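Local structure of TRAP dicarboxylate transporter, DctP subunit (Sulfurospirillum deleyianum, 4OVS) at residues Ser173-Ala178 with Pro314-Thr319; Lys181-Asn186 with Lys307-Ile312; Met101-Leu106 with Asp323-Val328. The protein binds succinate and probably delivers it, and perhaps related dicarboxylates, to a TRAP membrane transporter for uptake from the periplasm. All coordinates share one frame; numbering follows the deposited sequence.

Contact 1: Ser173-Ala178 with Pro314-Thr319; sequences SHVLEA and PQFYKT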
loop_
_atom_site.group_PDB
_atom_site.type_symbol
_atom_site.label_atom_id
_atom_site.label_comp_id
_atom_site.label_asym_id
_atom_site.label_seq_id
_atom_site.Cartn_x
_atom_site.Cartn_y
_atom_site.Cartn_z
ATOM N N SER A 173 -2.705 0.081 11.709
ATOM C CA SER A 173 -4.037 0.544 11.430
ATOM C C SER A 173 -5.029 -0.165 12.312
ATOM O O SER A 173 -5.060 -1.393 12.339
ATOM C CB SER A 173 -4.384 0.223 9.981
ATOM O OG SER A 173 -5.777 0.405 9.760
ATOM N N HIS A 174 -5.863 0.592 13.017
ATOM C CA HIS A 174 -6.852 -0.020 13.901
ATOM C C HIS A 174 -7.839 -0.871 13.124
ATOM O O HIS A 174 -8.323 -1.871 13.631
ATOM C CB HIS A 174 -7.575 1.025 14.751
ATOM C CG HIS A 174 -6.655 1.793 15.644
ATOM N ND1 HIS A 174 -6.685 3.167 15.740
ATOM C CD2 HIS A 174 -5.673 1.377 16.478
ATOM C CE1 HIS A 174 -5.766 3.566 16.601
ATOM N NE2 HIS A 174 -5.135 2.499 17.060
ATOM N N VAL A 175 -8.088 -0.538 11.866
ATOM C CA VAL A 175 -9.030 -1.345 11.094
ATOM C C VAL A 175 -8.471 -2.746 10.838
ATOM O O VAL A 175 -9.167 -3.755 11.000
ATOM C CB VAL A 175 -9.402 -0.682 9.768
ATOM C CG1 VAL A 175 -9.781 -1.747 8.728
ATOM C CG2 VAL A 175 -10.526 0.362 9.984
ATOM N N LEU A 176 -7.207 -2.815 10.434
ATOM C CA LEU A 176 -6.555 -4.119 10.236
ATOM C C LEU A 176 -6.433 -4.938 11.505
ATOM O O LEU A 176 -6.510 -6.160 11.441
ATOM C CB LEU A 176 -5.179 -3.944 9.648
ATOM C CG LEU A 176 -5.151 -3.180 8.335
ATOM C CD1 LEU A 176 -3.720 -3.035 7.903
ATOM C CD2 LEU A 176 -5.992 -3.831 7.235
ATOM N N GLU A 177 -6.223 -4.316 12.662
ATOM C CA GLU A 177 -6.102 -5.149 13.855
ATOM C C GLU A 177 -7.473 -5.673 14.251
ATOM O O GLU A 177 -7.606 -6.795 14.721
ATOM C CB GLU A 177 -5.329 -4.488 15.025
ATOM C CG GLU A 177 -5.730 -3.131 15.464
ATOM C CD GLU A 177 -4.785 -2.580 16.537
ATOM O OE1 GLU A 177 -4.060 -1.594 16.265
ATOM O OE2 GLU A 177 -4.770 -3.143 17.658
ATOM N N ALA A 178 -8.494 -4.867 14.030
ATOM C CA ALA A 178 -9.867 -5.311 14.217
ATOM C C ALA A 178 -10.206 -6.459 13.250
ATOM O O ALA A 178 -10.869 -7.423 13.614
ATOM C CB ALA A 178 -10.808 -4.135 14.013
ATOM N N PRO A 314 -19.060 -1.317 12.044
ATOM C CA PRO A 314 -19.674 -0.374 12.987
ATOM C C PRO A 314 -18.735 0.154 14.066
ATOM O O PRO A 314 -18.904 1.269 14.538
ATOM C CB PRO A 314 -20.806 -1.192 13.597
ATOM C CG PRO A 314 -21.224 -2.089 12.485
ATOM C CD PRO A 314 -19.941 -2.466 11.775
ATOM N N GLN A 315 -17.754 -0.635 14.457
ATOM C CA GLN A 315 -16.730 -0.178 15.391
ATOM C C GLN A 315 -16.097 1.137 14.916
ATOM O O GLN A 315 -15.514 1.868 15.716
ATOM C CB GLN A 315 -15.612 -1.228 15.503
ATOM C CG GLN A 315 -16.083 -2.659 15.760
ATOM C CD GLN A 315 -14.917 -3.597 15.963
ATOM O OE1 GLN A 315 -13.808 -3.163 16.293
ATOM N NE2 GLN A 315 -15.146 -4.879 15.745
ATOM N N PHE A 316 -16.206 1.426 13.616
ATOM C CA PHE A 316 -15.473 2.529 13.009
ATOM C C PHE A 316 -16.345 3.680 12.460
ATOM O O PHE A 316 -15.821 4.613 11.837
ATOM C CB PHE A 316 -14.564 1.974 11.902
ATOM C CG PHE A 316 -13.537 1.030 12.407
ATOM C CD1 PHE A 316 -12.353 1.504 12.921
ATOM C CD2 PHE A 316 -13.772 -0.333 12.422
ATOM C CE1 PHE A 316 -11.395 0.624 13.423
ATOM C CE2 PHE A 316 -12.822 -1.221 12.917
ATOM C CZ PHE A 316 -11.632 -0.743 13.412
ATOM N N TYR A 317 -17.655 3.612 12.674
ATOM C CA TYR A 317 -18.550 4.724 12.321
ATOM C C TYR A 317 -18.140 6.018 13.025
ATOM O O TYR A 317 -18.279 7.115 12.478
ATOM C CB TYR A 317 -19.993 4.396 12.715
ATOM C CG TYR A 317 -20.663 3.337 11.859
ATOM C CD1 TYR A 317 -19.993 2.732 10.798
ATOM C CD2 TYR A 317 -21.970 2.938 12.120
ATOM C CE1 TYR A 317 -20.623 1.770 10.024
ATOM C CE2 TYR A 317 -22.597 1.997 11.354
ATOM C CZ TYR A 317 -21.929 1.417 10.308
ATOM O OH TYR A 317 -22.570 0.470 9.551
ATOM N N LYS A 318 -17.637 5.893 14.246
ATOM C CA LYS A 318 -17.287 7.063 15.017
ATOM C C LYS A 318 -16.055 7.771 14.463
ATOM O O LYS A 318 -16.067 8.990 14.288
ATOM C CB LYS A 318 -17.081 6.673 16.475
ATOM C CG LYS A 318 -16.633 7.795 17.374
ATOM C CD LYS A 318 -16.314 7.239 18.751
ATOM C CE LYS A 318 -17.574 6.854 19.507
ATOM N NZ LYS A 318 -18.305 8.065 19.938
ATOM N N THR A 319 -15.004 7.015 14.154
ATOM C CA THR A 319 -13.727 7.631 13.816
ATOM C C THR A 319 -13.540 7.814 12.313
ATOM O O THR A 319 -12.780 8.680 11.897
ATOM C CB THR A 319 -12.560 6.802 14.365
ATOM O OG1 THR A 319 -12.743 5.426 14.001
ATOM C CG2 THR A 319 -12.493 6.907 15.878
#
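The side chains of Val-175 and Phe-316 meet in a CH-pi interaction in which one methyl group covers a ring face. CG2 of Val-175 stands 3.6 Å from the centroid of the Phe-316 ring, and its direction is 13° off the ring normal, so the methyl is almost centred on the face. On Phe-316, CG points anti to the carbonyl carbon (chi1 -62°), which sends the ring toward helix 174-181.

Edge contacts add to the packing. CB of Ala-178 makes an apolar contact in the ring plane, 3.5 Å from CZ of Phe-316, and on the exposed border Gln-315 OE1 approaches the same Ala-178 CB at 3.9 Å. One turn earlier, the backbone carbonyl of His-174 comes to the same corner of the ring, its O 3.5 Å from Phe-316 CZ and close to the ring plane. That oxygen already accepts the helix bond from Ala-178 N, so the ring meets an occupied carbonyl. Cutting Phe-316 back to an alanine would probably leave the Val-175 methyl and Ala-178 CB without their shared partner and open a gap between the two segments.

In the fold, helix 174-181 connects the parallel strands 167-170 and 186-189, a beta-alpha-beta crossover, and Phe-316 comes from the turn leading into helix 317-330. Val-175 also touches Ile-320 of that helix.

Polar interactions lie at the start of the crossover helix rather than bridging the segments. Ser-173 is its N-cap, with OG accepting a weak bond from Val-175 N (3.3 Å, 131° at the hydrogen). Val-175 N also bonds to Gln-102 OE1, while Ser-173 OG bonds to Asp-105 OD2.

Contact 2: Lys181-Asn186 with Lys307-Ile312; sequences KAVGAN and KAMEAI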
loop_
_atom_site.group_PDB
_atom_site.type_symbol
_atom_site.label_atom_id
_atom_site.label_comp_id
_atom_site.label_asym_id
_atom_site.label_seq_id
_atom_site.Cartn_x
_atom_site.Cartn_y
_atom_site.Cartn_z
ATOM N N LYS A 181 -8.626 -9.711 14.469
ATOM C CA LYS A 181 -9.239 -10.062 15.734
ATOM C C LYS A 181 -10.600 -10.678 15.460
ATOM O O LYS A 181 -11.038 -11.567 16.172
ATOM C CB LYS A 181 -9.362 -8.835 16.636
ATOM C CG LYS A 181 -8.125 -8.540 17.494
ATOM C CD LYS A 181 -8.083 -7.070 17.936
ATOM C CE LYS A 181 -7.286 -6.838 19.202
ATOM N NZ LYS A 181 -5.908 -7.349 19.109
ATOM N N ALA A 182 -11.253 -10.234 14.399
ATOM C CA ALA A 182 -12.590 -10.712 14.086
ATOM C C ALA A 182 -12.613 -12.187 13.717
ATOM O O ALA A 182 -13.642 -12.835 13.868
ATOM C CB ALA A 182 -13.162 -9.906 12.975
ATOM N N VAL A 183 -11.491 -12.715 13.225
ATOM C CA VAL A 183 -11.390 -14.159 12.945
ATOM C C VAL A 183 -10.413 -14.851 13.885
ATOM O O VAL A 183 -9.895 -15.929 13.584
ATOM C CB VAL A 183 -10.987 -14.431 11.480
ATOM C CG1 VAL A 183 -11.977 -13.745 10.523
ATOM C CG2 VAL A 183 -9.600 -13.927 11.219
ATOM N N GLY A 184 -10.182 -14.249 15.050
ATOM C CA GLY A 184 -9.553 -14.969 16.149
ATOM C C GLY A 184 -8.045 -15.049 16.042
ATOM O O GLY A 184 -7.396 -15.866 16.714
ATOM N N ALA A 185 -7.486 -14.194 15.191
ATOM C CA ALA A 185 -6.042 -14.097 15.046
ATOM C C ALA A 185 -5.420 -13.038 15.971
ATOM O O ALA A 185 -6.121 -12.230 16.608
ATOM C CB ALA A 185 -5.693 -13.803 13.590
ATOM N N ASN A 186 -4.094 -13.050 16.015
ATOM C CA ASN A 186 -3.315 -12.152 16.843
ATOM C C ASN A 186 -2.507 -11.229 15.936
ATOM O O ASN A 186 -1.453 -11.624 15.428
ATOM C CB ASN A 186 -2.389 -12.990 17.726
ATOM C CG ASN A 186 -1.712 -12.184 18.822
ATOM O OD1 ASN A 186 -1.903 -10.975 18.939
ATOM N ND2 ASN A 186 -0.919 -12.867 19.643
ATOM N N LYS A 307 -18.685 -12.054 5.414
ATOM C CA LYS A 307 -19.536 -11.916 6.579
ATOM C C LYS A 307 -18.702 -11.630 7.828
ATOM O O LYS A 307 -18.988 -10.710 8.591
ATOM C CB LYS A 307 -20.364 -13.177 6.807
ATOM C CG LYS A 307 -21.271 -13.029 8.037
ATOM C CD LYS A 307 -22.138 -14.235 8.289
ATOM C CE LYS A 307 -23.093 -13.969 9.456
ATOM N NZ LYS A 307 -24.021 -15.114 9.698
ATOM N N ALA A 308 -17.655 -12.411 8.031
ATOM C CA ALA A 308 -16.918 -12.332 9.276
ATOM C C ALA A 308 -16.173 -11.017 9.378
ATOM O O ALA A 308 -16.037 -10.462 10.467
ATOM C CB ALA A 308 -15.937 -13.492 9.375
HETATM N N MSE A 309 -15.656 -10.551 8.244
HETATM C CA MSE A 309 -14.758 -9.419 8.250
HETATM C C MSE A 309 -15.486 -8.071 8.170
HETATM O O MSE A 309 -14.995 -7.068 8.696
HETATM C CB MSE A 309 -13.721 -9.573 7.134
HETATM C CG MSE A 309 -12.663 -10.636 7.453
HETATM SE SE MSE A 309 -11.154 -10.506 6.181
HETATM C CE MSE A 309 -9.634 -11.053 7.338
ATOM N N GLU A 310 -16.637 -8.033 7.515
ATOM C CA GLU A 310 -17.403 -6.794 7.468
ATOM C C GLU A 310 -18.045 -6.471 8.800
ATOM O O GLU A 310 -18.412 -5.317 9.062
ATOM C CB GLU A 310 -18.456 -6.858 6.376
ATOM C CG GLU A 310 -17.821 -6.766 5.002
ATOM C CD GLU A 310 -18.690 -7.346 3.920
ATOM O OE1 GLU A 310 -19.847 -7.713 4.228
ATOM O OE2 GLU A 310 -18.191 -7.466 2.771
ATOM N N ALA A 311 -18.171 -7.476 9.656
ATOM C CA ALA A 311 -18.815 -7.275 10.949
ATOM C C ALA A 311 -18.120 -6.190 11.757
ATOM O O ALA A 311 -18.672 -5.682 12.717
ATOM C CB ALA A 311 -18.858 -8.599 11.748
ATOM N N ILE A 312 -16.906 -5.827 11.356
ATOM C CA ILE A 312 -16.133 -4.842 12.092
ATOM C C ILE A 312 -16.519 -3.376 11.763
ATOM O O ILE A 312 -16.099 -2.452 12.472
ATOM C CB ILE A 312 -14.632 -5.029 11.833
ATOM C CG1 ILE A 312 -14.242 -4.489 10.455
ATOM C CG2 ILE A 312 -14.217 -6.528 11.949
ATOM C CD1 ILE A 312 -12.745 -4.507 10.205
#
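A Schellman motif ends helix 174-181, and two of its residues, Ala-182 and Val-183, pack against Ala-308, Met-309 and Ile-312 of segment 307-312. The evidence for the motif is a pair of backbone bonds: Gly-184 N to Lys-181 O at 3.0 Å, which also closes a type I turn, and Ala-185 N to Phe-180 O. Gly-184 occupies the C-prime position with a positive phi of 81°, a conformation that favours glycine. The chain then turns into strand 186-189, the second strand of the beta-alpha-beta crossover.

No hydrogen bond joins the two segments; apart from Ala-182 CB on a carbonyl oxygen, the contacts across are between apolar side chains. The backbones come nearest at Ala-182 and Met-309, whose CA atoms are 6.4 Å apart. CB of Ala-182 sits 3.9 Å from the carbonyl O of Ala-308. On Val-183, CG1 lies anti to the carbonyl carbon (chi1 -56°), and this branch does the touching, 4.1 Å from Ala-308 CB and more loosely 4.4 Å from CG of Met-309, a selenomethionine. Val-183 is further covered by Pro-160 and Ala-163 of helix 160-163, while Met-309 and Ile-312 also rest on Gln-179 and Pro-107. The closest side-chain approach is methyl to methyl: Ala-182 CB to Ile-312 CG2, 3.7 Å.

Contact 3: Met101-Leu106 with Asp323-Val328; sequences MQLFDL and DLIKKV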
loop_
_atom_site.group_PDB
_atom_site.type_symbol
_atom_site.label_atom_id
_atom_site.label_comp_id
_atom_site.label_asym_id
_atom_site.label_seq_id
_atom_site.Cartn_x
_atom_site.Cartn_y
_atom_site.Cartn_z
HETATM N N MSE A 101 -8.637 7.900 6.896
HETATM C CA MSE A 101 -7.993 7.170 5.811
HETATM C C MSE A 101 -8.193 5.665 6.016
HETATM O O MSE A 101 -7.996 4.873 5.094
HETATM C CB MSE A 101 -6.515 7.493 5.741
HETATM C CG MSE A 101 -5.844 7.004 4.466
HETATM SE SE MSE A 101 -6.260 8.084 2.899
HETATM C CE MSE A 101 -5.331 9.674 3.482
ATOM N N GLN A 102 -8.601 5.258 7.217
ATOM C CA GLN A 102 -8.887 3.838 7.452
ATOM C C GLN A 102 -10.042 3.336 6.605
ATOM O O GLN A 102 -10.251 2.125 6.473
ATOM C CB GLN A 102 -9.170 3.566 8.924
ATOM C CG GLN A 102 -7.962 3.660 9.760
ATOM C CD GLN A 102 -8.271 3.411 11.207
ATOM O OE1 GLN A 102 -7.927 2.360 11.756
ATOM N NE2 GLN A 102 -8.923 4.382 11.846
ATOM N N LEU A 103 -10.816 4.254 6.044
ATOM C CA LEU A 103 -11.866 3.880 5.109
ATOM C C LEU A 103 -11.364 2.893 4.024
ATOM O O LEU A 103 -11.993 1.898 3.759
ATOM C CB LEU A 103 -12.421 5.132 4.446
ATOM C CG LEU A 103 -13.378 4.998 3.272
ATOM C CD1 LEU A 103 -14.735 4.453 3.682
ATOM C CD2 LEU A 103 -13.511 6.374 2.697
ATOM N N PHE A 104 -10.226 3.181 3.430
ATOM C CA PHE A 104 -9.705 2.405 2.314
ATOM C C PHE A 104 -9.081 1.036 2.745
ATOM O O PHE A 104 -8.784 0.188 1.910
ATOM C CB PHE A 104 -8.638 3.226 1.597
ATOM C CG PHE A 104 -9.123 4.536 1.030
ATOM C CD1 PHE A 104 -10.462 4.753 0.748
ATOM C CD2 PHE A 104 -8.217 5.552 0.743
ATOM C CE1 PHE A 104 -10.898 5.950 0.199
ATOM C CE2 PHE A 104 -8.656 6.774 0.193
ATOM C CZ PHE A 104 -9.984 6.960 -0.084
ATOM N N ASP A 105 -8.899 0.833 4.045
ATOM C CA ASP A 105 -8.445 -0.443 4.607
ATOM C C ASP A 105 -9.580 -1.404 4.945
ATOM O O ASP A 105 -9.338 -2.566 5.223
ATOM C CB ASP A 105 -7.712 -0.214 5.925
ATOM C CG ASP A 105 -6.289 0.156 5.744
ATOM O OD1 ASP A 105 -5.788 0.088 4.595
ATOM O OD2 ASP A 105 -5.672 0.520 6.767
ATOM N N LEU A 106 -10.816 -0.926 4.979
ATOM C CA LEU A 106 -11.914 -1.793 5.410
ATOM C C LEU A 106 -12.010 -3.019 4.520
ATOM O O LEU A 106 -11.886 -2.926 3.310
ATOM C CB LEU A 106 -13.229 -1.043 5.383
ATOM C CG LEU A 106 -13.387 0.043 6.439
ATOM C CD1 LEU A 106 -14.582 0.946 6.075
ATOM C CD2 LEU A 106 -13.546 -0.595 7.838
ATOM N N ASP A 323 -21.452 7.894 7.248
ATOM C CA ASP A 323 -21.922 8.363 5.959
ATOM C C ASP A 323 -20.787 8.364 4.938
ATOM O O ASP A 323 -21.025 8.351 3.732
ATOM C CB ASP A 323 -22.593 9.736 6.093
ATOM C CG ASP A 323 -23.957 9.651 6.794
ATOM O OD1 ASP A 323 -24.723 8.676 6.533
ATOM O OD2 ASP A 323 -24.254 10.543 7.625
ATOM N N LEU A 324 -19.549 8.348 5.412
ATOM C CA LEU A 324 -18.415 8.309 4.500
ATOM C C LEU A 324 -18.344 6.888 3.945
ATOM O O LEU A 324 -18.225 6.694 2.739
ATOM C CB LEU A 324 -17.139 8.740 5.218
ATOM C CG LEU A 324 -15.819 8.872 4.453
ATOM C CD1 LEU A 324 -15.998 9.552 3.110
ATOM C CD2 LEU A 324 -14.816 9.660 5.291
ATOM N N ILE A 325 -18.474 5.895 4.819
ATOM C CA ILE A 325 -18.440 4.483 4.390
ATOM C C ILE A 325 -19.582 4.223 3.397
ATOM O O ILE A 325 -19.427 3.487 2.441
ATOM C CB ILE A 325 -18.628 3.514 5.589
ATOM C CG1 ILE A 325 -17.410 3.518 6.512
ATOM C CG2 ILE A 325 -18.834 2.100 5.106
ATOM C CD1 ILE A 325 -17.668 2.848 7.851
ATOM N N LYS A 326 -20.734 4.852 3.631
ATOM C CA LYS A 326 -21.907 4.650 2.775
ATOM C C LYS A 326 -21.743 5.298 1.408
ATOM O O LYS A 326 -22.162 4.740 0.396
ATOM C CB LYS A 326 -23.196 5.148 3.464
ATOM C CG LYS A 326 -23.789 4.128 4.439
ATOM C CD LYS A 326 -25.078 4.601 5.111
ATOM C CE LYS A 326 -25.365 3.788 6.385
ATOM N NZ LYS A 326 -25.210 2.289 6.218
ATOM N N LYS A 327 -21.128 6.472 1.378
ATOM C CA LYS A 327 -20.784 7.111 0.117
ATOM C C LYS A 327 -19.946 6.185 -0.746
ATOM O O LYS A 327 -20.197 6.053 -1.939
ATOM C CB LYS A 327 -19.983 8.378 0.371
ATOM C CG LYS A 327 -20.564 9.615 -0.297
ATOM C CD LYS A 327 -19.698 10.850 -0.078
ATOM C CE LYS A 327 -19.751 11.312 1.358
ATOM N NZ LYS A 327 -20.120 12.772 1.451
ATOM N N VAL A 328 -18.931 5.565 -0.145
ATOM C CA VAL A 328 -18.098 4.618 -0.880
ATOM C C VAL A 328 -18.924 3.450 -1.355
ATOM O O VAL A 328 -18.820 3.055 -2.503
ATOM C CB VAL A 328 -16.947 4.059 -0.059
ATOM C CG1 VAL A 328 -16.251 2.962 -0.861
ATOM C CG2 VAL A 328 -15.966 5.154 0.277
#
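Leu-103 turns its CG anti to the backbone N (chi1 171°), which carries both of its methyls to the surface of helix 317-330, whereas on Leu-106 CG lies anti to the carbonyl carbon (chi1 -70°) and CD1 leads to Ile-325. The contact thus seats a loop of the solute-binding protein fold, the one between strand 86-87 and helix 113-120, on the last helix of the chain. Residues 102-105 of that loop have helical backbone angles, yet the bonds within it span three residues, from Phe-104 N to Met-101 O through to Leu-106 N to Leu-103 O, which places Leu-103 and Leu-106 on the same side.

All interactions across the contact are apolar. Leu-103 and Val-328 reach toward each other tip to tip, with Leu-103 CD2 3.7 Å from Val-328 CG2 and CD1 equally near that methyl. The two branches of Leu-103 then part: CD2 meets Leu-324, lying 3.8 Å from CG of that residue, while CD1 rests on the helix backbone, 3.8 Å from the CA of Ile-325. Leu-324 and Val-328 are one helical turn apart, joined by the bond from Val-328 N to Leu-324 O, so Leu-103 packs against a single turn of the helix, from Leu-324 to Val-328.

Leu-103 is buried, being covered as well by Ile-320 and, from helix 123-134, by Val-124 and Leu-128. The polar side chains of the loop take another direction: Asp-105 OD2 bonds to Ser-92 OG, and Gln-102 NE2 to Pro-99 O. Leu-106 also touches Val-175, and its side chain crosses that of Ile-325 at about a right angle, with Leu-106 CD1 3.8 Å from Ile-325 CG1.

Along the chain the six segments pair from the outside inward: 101-106 with 323-328, then 173-178 with 314-319, and innermost 181-186 with 307-312. Contacts 1 and 3 share helix 317-330, their centres 10 Å apart, and meet directly where the 101-106 loop adjoins the start of helix 174-181. Contact 1 uses the start of that helix and contact 2 the turn just after it; their centres are 11 Å apart, and they touch where Ile-312 CD1 lies 3.7 Å from Val-175 O. Contacts 2 and 3, about 17 Å apart between centres, do not touch. The C-terminal helices thus pack along the crossover helix and the 101-106 loop, away from the succinate-binding residues.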